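Sb(V)-As(V) reductase (PDB 2J6P) probably reduces arsenate and pentavalent antimonate to their trivalent forms, using a rhodanese-like domain related to Cdc25 phosphatases. Local coordinates at residues Ile7-Leu12 with Tyr104-Gly109; Lys24-Asp29 with Asn42-Pro47; Cys30-Arg35 with Pro47-Thr52. One frame throughout, in Å; residues are numbered along the deposited sequence.

Contact 1 of 3, residues Ile7-Leu12 with Tyr104-Gly109; sequences IKPEEL and YVLRGG
At one edge of the central parallel sheet, Ile7 closes strand 5-7 against Val105, Leu106 and Arg107 of strand 102-106 and the turn beyond it. Ile7 N donates to Val105 O (2.8 Å, 166° at the hydrogen), and Arg107 N returns a bond of the same length to Ile7 O. Leu106 thus sits between two bonded residues, as the parallel register demands.

Ile7 grips this strand with one branch. Its CG1 lies anti to the backbone N (chi1 172°), which leaves CG2 to rest 3.6 Å from Val105 O and 3.9 Å from Tyr104 CB. Leu106 answers with both methyls: CD1 lies against the chain where it enters the helix, 3.8 Å from Pro9 N, while CD2 reaches Leu12 CD2 at 4.0 Å, the two leucine side chains running roughly perpendicular. Phe113 of helix 109-117 packs on Pro9 and Leu12.

Lys8 holds the N-cap position of helix 9-17, and Lys8 N bonds to Glu11 OE1 (2.9 Å) on the anti side of the carboxylate. After the strand a type II turn runs from Leu106 to Gly109, with Gly108 at the position of positive phi. A short edge strand paired in parallel with 102-106 and running straight into a helix is typical of the open alpha/beta architecture of the rhodanese fold.

Contact 2 of 3, residues Lys24-Asp29 with Asn42-Pro47; sequences KAAVID and NSINMP
Ile28 and Ile44 pair in parallel register where strand 25-29 meets the short edge strand 44-45, and their side chains run next to each other in the same direction. From CB, 4.2 Å from Ile44 O, the Ile28 side chain forks. CG2 turns to Met46 and touches its CG at 3.6 Å. CG1, anti to the carbonyl carbon (chi1 -44°), carries the other arm back toward the start of the strand; its terminal CD1 settles against Ile44 CB at 3.9 Å and also nears Ile44 CD1. Ile28 therefore touches Ile44 of the edge strand and Met46 just after it, and Leu59 of helix 53-65 packs on both Ile28 and Met46 from that side.

The backbones are stitched by three bonds. Ile44 N reaches Val27 O nearly along the C=O axis (2.8 Å, 172°), Asp29 N goes to Ile44 O, and Met46 N goes to Asp29 O.

The face that carries Asp29 is mixed. Val27 CG1 packs on Ser43 CB at 3.9 Å, while a water donates to Asp29 OD2 (2.7 Å) and to Ser43 OG (2.8 Å), bridging two side chains too far apart to bond directly. Each has a stronger protein partner: OD2 forms a salt bridge with Arg31, and OG bonds to Ile40 O. A second water, between Val27 N and Asn42 O, bridges the two chains where they diverge ahead of the paired residues. A short outermost strand paired in parallel, with helix 53-65 over the Ile28 face, belongs to the open alpha/beta sheet of the rhodanese fold.

Contact 3 of 3, residues Cys30-Arg35 with Pro47-Thr52; sequences CRDSDR and PTISCT
Asp32 touches Ile49 CG2 with its CB (3.6 Å), the two side chains crossing nearly square, and the flat carboxylate follows, OD1 a little farther from the same methyl. Asp32 CG sits between the backbone N and the carbonyl carbon (chi1 45°), which turns the carboxylate back so that OD2 meets Ser33 N; that donor comes in on the anti side, 28° out of the carboxylate plane. The other flat group, the Arg31 guanidinium, has Arg35 O over one face, 3.2 Å above the plane and offset toward the rim. Besides Asp29, Gly38 O holds its NH2, and Trp110 adds a cation-pi contact.

Arg31 meets the other segment through its backbone, with Pro47 CB packed 3.4 Å from Arg31 O. Beside it Thr48 N donates to Cys30 O (3.1 Å, 165°), well tilted from the carbonyl plane. A water also donates to Cys30 O at 2.8 Å and to Asp32 OD1 at 2.6 Å, and accepts from Ile49 N, so one molecule ties both loops together.

These loops follow strands 25-29 and 44-45 at their C-terminal ends, the end where rhodanese and Cdc25 folds carry the CX5R loop. Here that loop runs from Cys75 to Arg81, whose NH1 forms salt bridges with both Asp32 OD1 and Asp34 OD1, probably helping to fix its orientation, and whose backbone O is bonded by Thr48 OG1.

The same Thr48 OG1 closes on Cys30 CB at 3.3 Å. Pro47 O accepts from both Ser50 N and Cys51 N, which curls the chain into a single tight turn. Beyond it, Ser50 O bonds to Asn87 of a neighbouring subunit, and Val80 of that subunit packs on Ile49.

Contacts 1 and 2 bind the two outermost strands to the same parallel sheet from opposite edges, their centres about 13 Å apart. Both rest on regular backbone ladders and aliphatic packing, though contact 1 is the more buried, while contact 2 is only partly buried and has two bridging waters. Contact 3 continues directly from contact 2, sharing Pro47, once both chains have left their strands. Its chemistry changes accordingly: one backbone bond, a water and carboxylates that look to Arg81 replace the ladder. Contact 3 also borders neighbouring subunits, whereas no other chain touches contact 2 and contact 1 meets one only at Arg107.

Contact 1 of 3, residues Ile7-Leu12 with Tyr104-Gly109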
loop_
_atom_site.group_PDB
_atom_site.type_symbol
_atom_site.label_atom_id
_atom_site.label_comp_id
_atom_site.label_asym_id
_atom_site.label_seq_id
_atom_site.Cartn_x
_atom_site.Cartn_y
_atom_site.Cartn_z
ATOM N N ILE A 7 -16.989 -11.266 9.468
ATOM C CA ILE A 7 -17.368 -11.549 10.841
ATOM C C ILE A 7 -16.739 -10.482 11.724
ATOM O O ILE A 7 -15.569 -10.031 11.482
ATOM C CB ILE A 7 -16.944 -13.004 11.170
ATOM C CG1 ILE A 7 -17.089 -13.380 12.580
ATOM C CG2 ILE A 7 -15.335 -13.211 11.023
ATOM C CD1 ILE A 7 -16.545 -14.961 12.871
ATOM N N LYS A 8 -17.428 -10.087 12.789
ATOM C CA LYS A 8 -16.853 -9.071 13.674
ATOM C C LYS A 8 -16.024 -9.717 14.715
ATOM O O LYS A 8 -16.197 -10.889 14.938
ATOM C CB LYS A 8 -17.962 -8.379 14.446
ATOM C CG LYS A 8 -19.096 -7.808 13.491
ATOM C CD LYS A 8 -20.267 -7.418 14.404
ATOM C CE LYS A 8 -20.827 -6.160 13.781
ATOM N NZ LYS A 8 -22.333 -6.076 13.598
ATOM N N PRO A 9 -15.127 -8.928 15.380
ATOM C CA PRO A 9 -14.280 -9.474 16.398
ATOM C C PRO A 9 -15.103 -10.088 17.500
ATOM O O PRO A 9 -14.677 -11.116 17.994
ATOM C CB PRO A 9 -13.502 -8.300 16.930
ATOM C CG PRO A 9 -13.621 -7.283 15.922
ATOM C CD PRO A 9 -14.824 -7.503 15.132
ATOM N N GLU A 10 -16.239 -9.508 17.880
ATOM C CA GLU A 10 -17.000 -10.098 19.028
ATOM C C GLU A 10 -17.441 -11.462 18.661
ATOM O O GLU A 10 -17.456 -12.336 19.520
ATOM C CB GLU A 10 -18.300 -9.268 19.368
ATOM C CG GLU A 10 -18.101 -7.808 19.654
ATOM C CD GLU A 10 -18.007 -6.915 18.319
ATOM O OE1 GLU A 10 -17.179 -7.132 17.438
ATOM O OE2 GLU A 10 -18.854 -6.055 18.120
ATOM N N GLU A 11 -17.912 -11.613 17.404
ATOM C CA GLU A 11 -18.389 -12.847 16.866
ATOM C C GLU A 11 -17.304 -13.912 16.781
ATOM O O GLU A 11 -17.589 -15.070 17.024
ATOM C CB GLU A 11 -18.989 -12.611 15.500
ATOM C CG GLU A 11 -20.252 -11.639 15.511
ATOM C CD GLU A 11 -20.810 -11.453 14.103
ATOM O OE1 GLU A 11 -20.035 -11.261 13.096
ATOM O OE2 GLU A 11 -22.054 -11.522 13.948
ATOM N N LEU A 12 -16.059 -13.532 16.432
ATOM C CA LEU A 12 -14.956 -14.448 16.483
ATOM C C LEU A 12 -14.614 -14.872 17.950
ATOM O O LEU A 12 -14.314 -16.003 18.208
ATOM C CB LEU A 12 -13.664 -13.801 15.872
ATOM C CG LEU A 12 -12.394 -14.713 15.880
ATOM C CD1 LEU A 12 -12.608 -16.063 15.148
ATOM C CD2 LEU A 12 -11.162 -13.932 15.228
ATOM N N TYR A 104 -14.911 -16.560 5.805
ATOM C CA TYR A 104 -15.185 -15.323 6.438
ATOM C C TYR A 104 -13.919 -14.476 6.486
ATOM O O TYR A 104 -12.829 -15.004 6.590
ATOM C CB TYR A 104 -15.627 -15.493 7.921
ATOM C CG TYR A 104 -16.910 -16.314 7.984
ATOM C CD1 TYR A 104 -18.150 -15.699 7.924
ATOM C CD2 TYR A 104 -16.844 -17.746 8.068
ATOM C CE1 TYR A 104 -19.351 -16.478 8.011
ATOM C CE2 TYR A 104 -18.059 -18.543 8.067
ATOM C CZ TYR A 104 -19.291 -17.900 8.004
ATOM O OH TYR A 104 -20.459 -18.664 8.032
ATOM N N VAL A 105 -14.097 -13.168 6.523
ATOM C CA VAL A 105 -13.008 -12.208 6.785
ATOM C C VAL A 105 -13.305 -11.453 8.074
ATOM O O VAL A 105 -14.432 -11.010 8.304
ATOM C CB VAL A 105 -12.800 -11.214 5.562
ATOM C CG1 VAL A 105 -11.908 -9.989 5.873
ATOM C CG2 VAL A 105 -12.318 -12.033 4.319
ATOM N N LEU A 106 -12.303 -11.394 8.923
ATOM C CA LEU A 106 -12.483 -10.831 10.220
ATOM C C LEU A 106 -12.411 -9.291 9.924
ATOM O O LEU A 106 -11.322 -8.768 9.568
ATOM C CB LEU A 106 -11.343 -11.228 11.099
ATOM C CG LEU A 106 -11.214 -10.385 12.377
ATOM C CD1 LEU A 106 -12.547 -10.680 13.266
ATOM C CD2 LEU A 106 -9.862 -10.717 13.198
ATOM N N ARG A 107 -13.550 -8.628 10.091
ATOM C CA ARG A 107 -13.679 -7.190 9.817
ATOM C C ARG A 107 -12.629 -6.402 10.667
ATOM O O ARG A 107 -12.624 -6.559 11.901
ATOM C CB ARG A 107 -15.095 -6.719 10.168
ATOM C CG ARG A 107 -15.287 -5.098 9.884
ATOM C CD ARG A 107 -15.536 -4.786 8.480
ATOM N NE ARG A 107 -16.929 -5.171 8.104
ATOM C CZ ARG A 107 -17.398 -5.141 6.855
ATOM N NH1 ARG A 107 -16.573 -4.719 5.865
ATOM N NH2 ARG A 107 -18.662 -5.558 6.579
ATOM N N GLY A 108 -11.767 -5.579 10.026
ATOM C CA GLY A 108 -10.825 -4.778 10.843
ATOM C C GLY A 108 -9.518 -5.500 11.179
ATOM O O GLY A 108 -8.527 -4.883 11.646
ATOM N N GLY A 109 -9.463 -6.798 10.928
ATOM C CA GLY A 109 -8.237 -7.543 11.091
ATOM C C GLY A 109 -7.664 -7.599 12.476
ATOM O O GLY A 109 -8.329 -7.311 13.468
#

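Contact 2 of 3, residues Lys24-Asp29 with Asn42-Pro47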
loop_
_atom_site.group_PDB
_atom_site.type_symbol
_atom_site.label_atom_id
_atom_site.label_comp_id
_atom_site.label_asym_id
_atom_site.label_seq_id
_atom_site.Cartn_x
_atom_site.Cartn_y
_atom_site.Cartn_z
ATOM N N LYS A 24 -14.358 -26.676 15.233
ATOM C CA LYS A 24 -14.944 -26.463 13.843
ATOM C C LYS A 24 -14.429 -25.199 13.074
ATOM O O LYS A 24 -14.856 -24.906 11.902
ATOM C CB LYS A 24 -16.468 -26.326 13.979
ATOM C CG LYS A 24 -17.128 -27.603 14.498
ATOM C CD LYS A 24 -18.551 -27.228 14.820
ATOM C CE LYS A 24 -19.308 -28.325 15.554
ATOM N NZ LYS A 24 -20.317 -27.544 16.448
ATOM N N ALA A 25 -13.578 -24.440 13.769
ATOM C CA ALA A 25 -13.127 -23.115 13.263
ATOM C C ALA A 25 -11.640 -23.123 12.977
ATOM O O ALA A 25 -10.831 -23.800 13.706
ATOM C CB ALA A 25 -13.579 -21.892 14.160
ATOM N N ALA A 26 -11.257 -22.486 11.882
ATOM C CA ALA A 26 -9.843 -22.244 11.639
ATOM C C ALA A 26 -9.615 -20.738 11.410
ATOM O O ALA A 26 -10.496 -20.056 10.843
ATOM C CB ALA A 26 -9.368 -23.054 10.379
ATOM N N VAL A 27 -8.432 -20.241 11.823
ATOM C CA VAL A 27 -8.104 -18.773 11.763
ATOM C C VAL A 27 -6.945 -18.751 10.796
ATOM O O VAL A 27 -5.995 -19.465 10.999
ATOM C CB VAL A 27 -7.768 -18.184 13.077
ATOM C CG1 VAL A 27 -7.314 -16.675 12.923
ATOM C CG2 VAL A 27 -8.987 -18.258 13.918
ATOM N N ILE A 28 -7.125 -18.086 9.661
ATOM C CA ILE A 28 -6.083 -18.049 8.573
ATOM C C ILE A 28 -5.458 -16.627 8.652
ATOM O O ILE A 28 -6.111 -15.645 8.447
ATOM C CB ILE A 28 -6.618 -18.340 7.234
ATOM C CG1 ILE A 28 -7.594 -19.570 7.282
ATOM C CG2 ILE A 28 -5.410 -18.361 6.122
ATOM C CD1 ILE A 28 -6.957 -20.845 7.677
ATOM N N ASP A 29 -4.232 -16.557 9.107
ATOM C CA ASP A 29 -3.584 -15.286 9.249
ATOM C C ASP A 29 -2.826 -15.011 7.901
ATOM O O ASP A 29 -1.974 -15.789 7.519
ATOM C CB ASP A 29 -2.536 -15.454 10.309
ATOM C CG ASP A 29 -1.761 -14.142 10.622
ATOM O OD1 ASP A 29 -1.739 -13.141 9.832
ATOM O OD2 ASP A 29 -1.154 -14.182 11.714
ATOM N N ASN A 42 -2.457 -21.103 17.270
ATOM C CA ASN A 42 -2.955 -22.041 16.232
ATOM C C ASN A 42 -3.616 -21.325 15.011
ATOM O O ASN A 42 -4.244 -21.998 14.218
ATOM C CB ASN A 42 -3.909 -23.083 16.839
ATOM C CG ASN A 42 -3.259 -23.827 18.009
ATOM O OD1 ASN A 42 -2.101 -24.301 17.896
ATOM N ND2 ASN A 42 -3.959 -23.886 19.146
ATOM N N SER A 43 -3.428 -20.004 14.820
ATOM C CA SER A 43 -3.736 -19.471 13.493
ATOM C C SER A 43 -2.785 -20.153 12.484
ATOM O O SER A 43 -1.648 -20.579 12.815
ATOM C CB SER A 43 -3.684 -17.970 13.468
ATOM O OG SER A 43 -2.378 -17.551 13.897
ATOM N N ILE A 44 -3.322 -20.361 11.284
ATOM C CA ILE A 44 -2.614 -20.903 10.138
ATOM C C ILE A 44 -2.059 -19.779 9.294
ATOM O O ILE A 44 -2.826 -18.943 8.822
ATOM C CB ILE A 44 -3.521 -21.776 9.333
ATOM C CG1 ILE A 44 -3.958 -22.946 10.232
ATOM C CG2 ILE A 44 -2.719 -22.436 8.176
ATOM C CD1 ILE A 44 -5.132 -23.736 9.725
ATOM N N ASN A 45 -0.756 -19.740 9.050
ATOM C CA ASN A 45 -0.212 -18.582 8.303
ATOM C C ASN A 45 -0.290 -18.809 6.828
ATOM O O ASN A 45 0.333 -19.696 6.327
ATOM C CB ASN A 45 1.265 -18.168 8.788
ATOM C CG ASN A 45 1.816 -16.738 8.161
ATOM O OD1 ASN A 45 1.052 -15.706 7.686
ATOM N ND2 ASN A 45 3.159 -16.730 8.070
ATOM N N MET A 46 -1.021 -17.989 6.082
ATOM C CA MET A 46 -0.941 -18.194 4.665
ATOM C C MET A 46 -0.665 -16.809 4.107
ATOM O O MET A 46 -1.633 -16.026 3.833
ATOM C CB MET A 46 -2.311 -18.707 4.117
ATOM C CG MET A 46 -2.689 -20.106 4.623
ATOM S SD MET A 46 -1.814 -21.361 3.657
ATOM C CE MET A 46 -2.478 -21.106 2.020
ATOM N N PRO A 47 0.632 -16.451 3.954
ATOM C CA PRO A 47 0.862 -15.021 3.644
ATOM C C PRO A 47 0.350 -14.776 2.235
ATOM O O PRO A 47 0.794 -15.415 1.210
ATOM C CB PRO A 47 2.412 -14.859 3.696
ATOM C CG PRO A 47 2.934 -16.238 3.907
ATOM C CD PRO A 47 1.858 -17.235 4.057
HETATM O O HOH W 1 -6.809 -21.972 13.373
HETATM O O HOH W 2 -0.203 -16.619 12.428
#

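Contact 3 of 3, residues Cys30-Arg35 with Pro47-Thr52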
loop_
_atom_site.group_PDB
_atom_site.type_symbol
_atom_site.label_atom_id
_atom_site.label_comp_id
_atom_site.label_asym_id
_atom_site.label_seq_id
_atom_site.Cartn_x
_atom_site.Cartn_y
_atom_site.Cartn_z
ATOM N N CYS A 30 -3.153 -13.921 7.227
ATOM C CA CYS A 30 -2.619 -13.700 5.875
ATOM C C CYS A 30 -1.521 -12.715 5.856
ATOM O O CYS A 30 -1.158 -12.271 4.759
ATOM C CB CYS A 30 -3.729 -13.099 4.974
ATOM S SG CYS A 30 -5.153 -14.349 4.846
ATOM N N ARG A 31 -0.976 -12.384 7.046
ATOM C CA ARG A 31 0.149 -11.433 7.209
ATOM C C ARG A 31 1.477 -11.956 6.730
ATOM O O ARG A 31 1.622 -13.137 6.506
ATOM C CB ARG A 31 0.246 -10.932 8.639
ATOM C CG ARG A 31 -0.893 -9.841 8.885
ATOM C CD ARG A 31 -0.923 -9.544 10.470
ATOM N NE ARG A 31 -1.007 -10.806 11.236
ATOM C CZ ARG A 31 -0.978 -10.820 12.539
ATOM N NH1 ARG A 31 -0.886 -9.632 13.181
ATOM N NH2 ARG A 31 -1.077 -11.949 13.192
ATOM N N ASP A 32 2.471 -11.065 6.565
ATOM C CA ASP A 32 3.751 -11.523 6.056
ATOM C C ASP A 32 4.954 -11.155 6.982
ATOM O O ASP A 32 5.286 -11.948 7.857
ATOM C CB ASP A 32 3.943 -11.043 4.543
ATOM C CG ASP A 32 3.536 -9.565 4.324
ATOM O OD1 ASP A 32 2.423 -9.296 3.754
ATOM O OD2 ASP A 32 4.323 -8.626 4.728
ATOM N N SER A 33 5.554 -10.003 6.805
ATOM C CA SER A 33 6.665 -9.624 7.680
ATOM C C SER A 33 6.117 -8.892 8.890
ATOM O O SER A 33 6.884 -8.574 9.767
ATOM C CB SER A 33 7.648 -8.658 6.953
ATOM O OG SER A 33 6.868 -7.596 6.385
ATOM N N ASP A 34 4.804 -8.608 8.906
ATOM C CA ASP A 34 4.201 -7.952 10.118
ATOM C C ASP A 34 3.410 -8.976 10.918
ATOM O O ASP A 34 2.691 -8.621 11.855
ATOM C CB ASP A 34 3.257 -6.788 9.716
ATOM C CG ASP A 34 2.106 -7.258 8.789
ATOM O OD1 ASP A 34 2.264 -8.301 8.086
ATOM O OD2 ASP A 34 1.059 -6.592 8.695
ATOM N N ARG A 35 3.568 -10.259 10.595
ATOM C CA ARG A 35 2.835 -11.294 11.311
ATOM C C ARG A 35 3.103 -11.323 12.800
ATOM O O ARG A 35 2.192 -11.632 13.605
ATOM C CB ARG A 35 3.155 -12.701 10.733
ATOM C CG ARG A 35 2.195 -13.817 11.161
ATOM C CD ARG A 35 2.458 -14.557 12.566
ATOM N NE ARG A 35 3.321 -15.787 12.570
ATOM C CZ ARG A 35 4.322 -16.145 11.722
ATOM N NH1 ARG A 35 4.732 -15.388 10.646
ATOM N NH2 ARG A 35 4.947 -17.305 11.967
ATOM N N PRO A 47 0.632 -16.451 3.954
ATOM C CA PRO A 47 0.862 -15.021 3.644
ATOM C C PRO A 47 0.350 -14.776 2.235
ATOM O O PRO A 47 0.794 -15.415 1.210
ATOM C CB PRO A 47 2.412 -14.859 3.696
ATOM C CG PRO A 47 2.934 -16.238 3.907
ATOM C CD PRO A 47 1.858 -17.235 4.057
ATOM N N THR A 48 -0.600 -13.883 2.141
ATOM C CA THR A 48 -1.163 -13.552 0.796
ATOM C C THR A 48 -0.078 -13.157 -0.237
ATOM O O THR A 48 -0.192 -13.457 -1.431
ATOM C CB THR A 48 -2.178 -12.412 0.971
ATOM O OG1 THR A 48 -3.274 -13.007 1.738
ATOM C CG2 THR A 48 -2.775 -11.985 -0.436
ATOM N N ILE A 49 0.966 -12.445 0.207
ATOM C CA ILE A 49 1.916 -11.938 -0.731
ATOM C C ILE A 49 2.639 -13.017 -1.496
ATOM O O ILE A 49 3.089 -12.774 -2.591
ATOM C CB ILE A 49 2.865 -10.931 0.032
ATOM C CG1 ILE A 49 3.725 -10.161 -0.862
ATOM C CG2 ILE A 49 3.753 -11.631 0.952
ATOM C CD1 ILE A 49 4.696 -9.245 0.038
ATOM N N SER A 50 2.811 -14.211 -0.920
ATOM C CA SER A 50 3.666 -15.151 -1.541
ATOM C C SER A 50 3.058 -16.541 -1.719
ATOM O O SER A 50 3.751 -17.397 -2.278
ATOM C CB SER A 50 4.897 -15.207 -0.651
ATOM O OG SER A 50 4.589 -15.748 0.658
ATOM N N CYS A 51 1.852 -16.823 -1.153
ATOM C CA CYS A 51 1.192 -18.129 -1.316
ATOM C C CYS A 51 0.744 -18.369 -2.731
ATOM O O CYS A 51 0.477 -17.414 -3.434
ATOM C CB CYS A 51 -0.027 -18.294 -0.462
ATOM S SG CYS A 51 0.450 -18.611 1.166
ATOM N N THR A 52 0.833 -19.630 -3.199
ATOM C CA THR A 52 0.541 -19.911 -4.583
ATOM C C THR A 52 -0.709 -20.772 -4.609
ATOM O O THR A 52 -1.157 -21.204 -3.588
ATOM C CB THR A 52 1.653 -20.627 -5.298
ATOM O OG1 THR A 52 1.819 -21.903 -4.598
ATOM C CG2 THR A 52 3.027 -19.817 -5.159
HETATM O O HOH W 3 0.883 -11.333 3.099
#